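Local coordinates for CG4930 (Drosophila melanogaster, PDB 3ISM), which inhibits the nuclease EndoG by forming a complex with it, and probably acts as a ribonuclease inhibitor, at residues Ala250-Ile255 against Gln278-Asp283; Lys258-Gly263 against Asn271-Leu276. The protein carries 1 engineered substitution. All blocks are in the same frame, centred on the assembly; numbering follows the deposited sequence.

Interaction 1 (Ala250-Ile255 against Gln278-Asp283); sequences AAAREI and QEYKGD
The Y280 ring receives A252 CB over one face, at 4.0 Å from Y280 CG, while R253 CG approaches the same ring obliquely, 3.6 Å from Y280 CE2. The guanidinium of R253 is used at its edge: Y280 OH lies close to its plane, and one guanidinium face has A250 CA above it, set toward the rim. Guanidinium and ring planes stand 55° apart, so the two groups do not stack; what joins them is a hydrogen bond from R253 NH1 to Y280 OH of 2.9 Å, with an N-H...O angle of 153°. The arginine chain bends at chi3 (-64°), and the turn of the guanidinium about the NE bond then brings NH1 back to the hydroxyl, while the methylenes run past the phenol, R253 CD being 3.5 Å from Y280 OH. The helices concerned, 238-261 and 267-287, run antiparallel as the two arms of a helical hairpin, with A252 CA and Y280 CA 6.8 Å apart. A252 and Y280 face each other between the arms, the methyl on the ring. With R253 cut back to an alanine, Y280 OH is likely to lose this donor and the outer part of the ring its aliphatic cover. Further cover comes from helix 220-229, whose Y222 touches both A252 and Y280, and from Y292, whose ring meets that of Y280. R253 itself packs on D291 and W295 of helix 290-305, the helix that also carries Y292.

Interaction 2 (Lys258-Gly263 against Asn271-Leu276); sequences KLLFDG and NKAAEL
L259 and K272 cross at about a right angle, the leucine's branched end meeting the base of the lysine chain: L259 CD2 is 4.1 Å from K272 CB. The other methyl, L259 CD1, lies against backbone, 4.1 Å from A273 CA, so the two methyls rest on consecutive residues of helix 267-287. At the root of the same side chain, L259 CB and A273 CB are 4.3 Å apart. L260 reaches the same alanine with its outer atoms, although its first bond does not aim straight at the partner helix: CG stands anti to its carbonyl carbon (chi1 -68°), and L260 CD2 comes to 3.9 Å from A273 CB. No hydrogen bond links the two segments. This is the end of a helical hairpin near its turn, where helix 238-261 gives way to a short loop and helix 267-287 returns antiparallel; the single methyl of A273 is consistent with the approach of L259 CA to 6.3 Å from A273 CA. K272 is exposed and extended beyond CG, its chain leading away from L259, and its NZ forms a salt bridge with E268. On the buried side, F311 of helix 309-317 touches both L260 and A273, while L299 of helix 290-305 also packs on L260.

Overall arrangement
From the N terminus, the chain runs along helix 238-261, passing A250-I255, the first half of interaction 1, and then, at the helix's end, K258-G263, the first half of interaction 2. It turns and comes back along helix 267-287, so that N271-L276 closes interaction 2 after 7 intervening residues and Q278-D283 closes interaction 1 after 22. Interaction 2 is therefore nested inside the larger loop, as successive rungs of one antiparallel hairpin would be. Their centres are 11 Å apart, and they meet where I255 CG2 lies 3.5 Å from L276 CD2. Helix 290-305 touches both contacts and so ties the hairpin to the following part of the helical fold.

Interaction 1 (Ala250-Ile255 against Gln278-Asp283)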
loop_
_atom_site.group_PDB
_atom_site.type_symbol
_atom_site.label_atom_id
_atom_site.label_comp_id
_atom_site.label_asym_id
_atom_site.label_seq_id
_atom_site.Cartn_x
_atom_site.Cartn_y
_atom_site.Cartn_z
ATOM N N ALA C 250 -23.491 -4.811 33.946
ATOM C CA ALA C 250 -24.560 -4.900 34.944
ATOM C C ALA C 250 -24.085 -5.565 36.241
ATOM O O ALA C 250 -24.490 -5.160 37.338
ATOM C CB ALA C 250 -25.772 -5.640 34.373
ATOM N N ALA C 251 -23.218 -6.571 36.100
ATOM C CA ALA C 251 -22.671 -7.307 37.238
ATOM C C ALA C 251 -21.670 -6.482 38.034
ATOM O O ALA C 251 -21.469 -6.725 39.222
ATOM C CB ALA C 251 -22.035 -8.612 36.784
ATOM N N ALA C 252 -21.033 -5.517 37.380
ATOM C CA ALA C 252 -20.138 -4.614 38.080
ATOM C C ALA C 252 -20.965 -3.587 38.855
ATOM O O ALA C 252 -20.685 -3.306 40.021
ATOM C CB ALA C 252 -19.199 -3.935 37.103
ATOM N N ARG C 253 -22.011 -3.068 38.208
ATOM C CA ARG C 253 -22.876 -2.040 38.794
ATOM C C ARG C 253 -23.635 -2.528 40.026
ATOM O O ARG C 253 -23.879 -1.749 40.958
ATOM C CB ARG C 253 -23.880 -1.520 37.762
ATOM C CG ARG C 253 -23.255 -0.822 36.573
ATOM C CD ARG C 253 -24.280 -0.008 35.808
ATOM N NE ARG C 253 -25.336 -0.823 35.212
ATOM C CZ ARG C 253 -25.333 -1.255 33.954
ATOM N NH1 ARG C 253 -24.325 -0.961 33.142
ATOM N NH2 ARG C 253 -26.344 -1.987 33.506
ATOM N N GLU C 254 -24.008 -3.813 40.024
ATOM C CA GLU C 254 -24.847 -4.376 41.089
ATOM C C GLU C 254 -24.094 -4.717 42.386
ATOM O O GLU C 254 -24.655 -4.602 43.480
ATOM C CB GLU C 254 -25.652 -5.580 40.583
ATOM C CG GLU C 254 -26.896 -5.205 39.762
ATOM C CD GLU C 254 -28.129 -4.868 40.614
ATOM O OE1 GLU C 254 -28.005 -4.687 41.849
ATOM O OE2 GLU C 254 -29.240 -4.787 40.040
ATOM N N ILE C 255 -22.834 -5.138 42.265
ATOM C CA ILE C 255 -22.012 -5.395 43.454
ATOM C C ILE C 255 -21.551 -4.078 44.113
ATOM O O ILE C 255 -21.491 -3.990 45.345
ATOM C CB ILE C 255 -20.822 -6.370 43.161
ATOM C CG1 ILE C 255 -19.958 -6.589 44.411
ATOM C CG2 ILE C 255 -19.983 -5.881 42.003
ATOM C CD1 ILE C 255 -18.756 -7.505 44.201
ATOM N N GLN C 278 -13.482 2.252 38.953
ATOM C CA GLN C 278 -12.453 2.837 38.094
ATOM C C GLN C 278 -12.173 1.957 36.870
ATOM O O GLN C 278 -12.011 2.470 35.756
ATOM C CB GLN C 278 -11.166 3.114 38.878
ATOM C CG GLN C 278 -10.181 4.024 38.136
ATOM C CD GLN C 278 -8.959 4.390 38.958
ATOM O OE1 GLN C 278 -8.545 3.648 39.851
ATOM N NE2 GLN C 278 -8.366 5.540 38.648
ATOM N N GLU C 279 -12.137 0.642 37.080
ATOM C CA GLU C 279 -11.894 -0.262 35.967
ATOM C C GLU C 279 -13.131 -0.492 35.099
ATOM O O GLU C 279 -13.018 -0.581 33.870
ATOM C CB GLU C 279 -11.237 -1.567 36.425
ATOM C CG GLU C 279 -9.803 -1.385 36.956
ATOM C CD GLU C 279 -9.033 -0.251 36.280
ATOM O OE1 GLU C 279 -8.946 -0.228 35.029
ATOM O OE2 GLU C 279 -8.505 0.615 37.011
ATOM N N TYR C 280 -14.309 -0.544 35.718
ATOM C CA TYR C 280 -15.544 -0.612 34.952
ATOM C C TYR C 280 -15.702 0.649 34.089
ATOM O O TYR C 280 -16.063 0.545 32.916
ATOM C CB TYR C 280 -16.757 -0.855 35.853
ATOM C CG TYR C 280 -18.082 -0.574 35.186
ATOM C CD1 TYR C 280 -18.432 -1.184 33.978
ATOM C CD2 TYR C 280 -18.991 0.298 35.764
ATOM C CE1 TYR C 280 -19.642 -0.904 33.362
ATOM C CE2 TYR C 280 -20.207 0.568 35.163
ATOM C CZ TYR C 280 -20.526 -0.031 33.967
ATOM O OH TYR C 280 -21.736 0.253 33.382
ATOM N N LYS C 281 -15.389 1.822 34.641
ATOM C CA LYS C 281 -15.411 3.059 33.847
ATOM C C LYS C 281 -14.462 2.986 32.640
ATOM O O LYS C 281 -14.855 3.313 31.515
ATOM C CB LYS C 281 -15.129 4.322 34.694
ATOM C CG LYS C 281 -15.155 5.608 33.852
ATOM C CD LYS C 281 -14.865 6.882 34.620
ATOM C CE LYS C 281 -14.615 8.027 33.644
ATOM N NZ LYS C 281 -14.673 9.368 34.305
ATOM N N GLY C 282 -13.227 2.539 32.877
ATOM C CA GLY C 282 -12.244 2.399 31.806
ATOM C C GLY C 282 -12.729 1.546 30.647
ATOM O O GLY C 282 -12.591 1.933 29.479
ATOM N N ASP C 283 -13.303 0.385 30.967
ATOM C CA ASP C 283 -13.851 -0.513 29.945
ATOM C C ASP C 283 -15.074 0.083 29.258
ATOM O O ASP C 283 -15.237 -0.080 28.045
ATOM C CB ASP C 283 -14.197 -1.880 30.539
ATOM C CG ASP C 283 -12.985 -2.778 30.677
ATOM O OD1 ASP C 283 -12.159 -2.817 29.733
ATOM O OD2 ASP C 283 -12.866 -3.449 31.724
#

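Interaction 2 (Lys258-Gly263 against Asn271-Leu276)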
loop_
_atom_site.group_PDB
_atom_site.type_symbol
_atom_site.label_atom_id
_atom_site.label_comp_id
_atom_site.label_asym_id
_atom_site.label_seq_id
_atom_site.Cartn_x
_atom_site.Cartn_y
_atom_site.Cartn_z
ATOM N N LYS C 258 -24.197 -2.981 46.195
ATOM C CA LYS C 258 -24.218 -3.800 47.412
ATOM C C LYS C 258 -23.154 -3.341 48.408
ATOM O O LYS C 258 -23.465 -3.062 49.568
ATOM C CB LYS C 258 -24.030 -5.290 47.090
ATOM C CG LYS C 258 -25.280 -6.151 47.251
ATOM C CD LYS C 258 -26.042 -6.332 45.948
ATOM C CE LYS C 258 -27.231 -7.269 46.138
ATOM N NZ LYS C 258 -27.795 -7.709 44.835
ATOM N N LEU C 259 -21.908 -3.253 47.935
ATOM C CA LEU C 259 -20.757 -2.835 48.747
ATOM C C LEU C 259 -20.999 -1.535 49.514
ATOM O O LEU C 259 -20.564 -1.382 50.659
ATOM C CB LEU C 259 -19.520 -2.668 47.855
ATOM C CG LEU C 259 -18.759 -3.922 47.411
ATOM C CD1 LEU C 259 -18.080 -3.697 46.052
ATOM C CD2 LEU C 259 -17.747 -4.357 48.468
ATOM N N LEU C 260 -21.706 -0.614 48.866
ATOM C CA LEU C 260 -21.942 0.717 49.397
ATOM C C LEU C 260 -23.260 0.860 50.164
ATOM O O LEU C 260 -23.364 1.693 51.065
ATOM C CB LEU C 260 -21.904 1.737 48.253
ATOM C CG LEU C 260 -20.586 2.019 47.530
ATOM C CD1 LEU C 260 -20.859 2.935 46.362
ATOM C CD2 LEU C 260 -19.539 2.629 48.454
ATOM N N PHE C 261 -24.266 0.061 49.807
ATOM C CA PHE C 261 -25.620 0.282 50.322
ATOM C C PHE C 261 -26.322 -0.915 50.984
ATOM O O PHE C 261 -27.540 -0.878 51.187
ATOM C CB PHE C 261 -26.516 0.897 49.234
ATOM C CG PHE C 261 -25.916 2.100 48.563
ATOM C CD1 PHE C 261 -25.696 3.274 49.274
ATOM C CD2 PHE C 261 -25.567 2.058 47.218
ATOM C CE1 PHE C 261 -25.137 4.387 48.658
ATOM C CE2 PHE C 261 -25.008 3.167 46.590
ATOM C CZ PHE C 261 -24.790 4.334 47.314
ATOM N N ASP C 262 -25.569 -1.960 51.332
ATOM C CA ASP C 262 -26.119 -3.064 52.133
ATOM C C ASP C 262 -26.354 -2.599 53.571
ATOM O O ASP C 262 -27.226 -3.117 54.270
ATOM C CB ASP C 262 -25.198 -4.291 52.116
ATOM C CG ASP C 262 -25.365 -5.143 50.860
ATOM O OD1 ASP C 262 -26.478 -5.172 50.288
ATOM O OD2 ASP C 262 -24.377 -5.791 50.446
ATOM N N GLY C 263 -25.557 -1.620 53.988
ATOM C CA GLY C 263 -25.704 -0.944 55.271
ATOM C C GLY C 263 -24.854 0.311 55.224
ATOM O O GLY C 263 -24.903 1.061 54.243
ATOM N N ASN C 271 -13.171 1.140 49.537
ATOM C CA ASN C 271 -11.999 0.922 48.688
ATOM C C ASN C 271 -12.266 -0.072 47.558
ATOM O O ASN C 271 -11.816 0.134 46.433
ATOM C CB ASN C 271 -10.801 0.454 49.519
ATOM C CG ASN C 271 -10.182 1.573 50.332
ATOM O OD1 ASN C 271 -10.240 2.741 49.947
ATOM N ND2 ASN C 271 -9.577 1.220 51.463
ATOM N N LYS C 272 -13.007 -1.138 47.870
ATOM C CA LYS C 272 -13.358 -2.183 46.901
ATOM C C LYS C 272 -14.371 -1.710 45.864
ATOM O O LYS C 272 -14.394 -2.212 44.735
ATOM C CB LYS C 272 -13.899 -3.427 47.612
ATOM C CG LYS C 272 -12.844 -4.238 48.355
ATOM C CD LYS C 272 -13.469 -5.391 49.126
ATOM C CE LYS C 272 -12.431 -6.116 49.969
ATOM N NZ LYS C 272 -13.049 -7.096 50.906
ATOM N N ALA C 273 -15.214 -0.755 46.253
ATOM C CA ALA C 273 -16.196 -0.177 45.340
ATOM C C ALA C 273 -15.511 0.773 44.365
ATOM O O ALA C 273 -15.769 0.729 43.159
ATOM C CB ALA C 273 -17.295 0.543 46.114
ATOM N N ALA C 274 -14.627 1.616 44.899
ATOM C CA ALA C 274 -13.827 2.545 44.100
ATOM C C ALA C 274 -12.858 1.815 43.160
ATOM O O ALA C 274 -12.572 2.293 42.057
ATOM C CB ALA C 274 -13.067 3.485 45.006
ATOM N N GLU C 275 -12.364 0.666 43.624
ATOM C CA GLU C 275 -11.459 -0.202 42.877
ATOM C C GLU C 275 -12.131 -0.650 41.582
ATOM O O GLU C 275 -11.589 -0.454 40.488
ATOM C CB GLU C 275 -11.132 -1.433 43.725
ATOM C CG GLU C 275 -9.662 -1.778 43.855
ATOM C CD GLU C 275 -9.406 -2.775 44.974
ATOM O OE1 GLU C 275 -10.036 -2.641 46.045
ATOM O OE2 GLU C 275 -8.576 -3.690 44.787
ATOM N N LEU C 276 -13.322 -1.235 41.722
ATOM C CA LEU C 276 -14.087 -1.752 40.587
ATOM C C LEU C 276 -14.617 -0.642 39.673
ATOM O O LEU C 276 -14.550 -0.761 38.447
ATOM C CB LEU C 276 -15.235 -2.650 41.073
ATOM C CG LEU C 276 -16.212 -3.207 40.030
ATOM C CD1 LEU C 276 -15.486 -3.955 38.923
ATOM C CD2 LEU C 276 -17.234 -4.109 40.674
#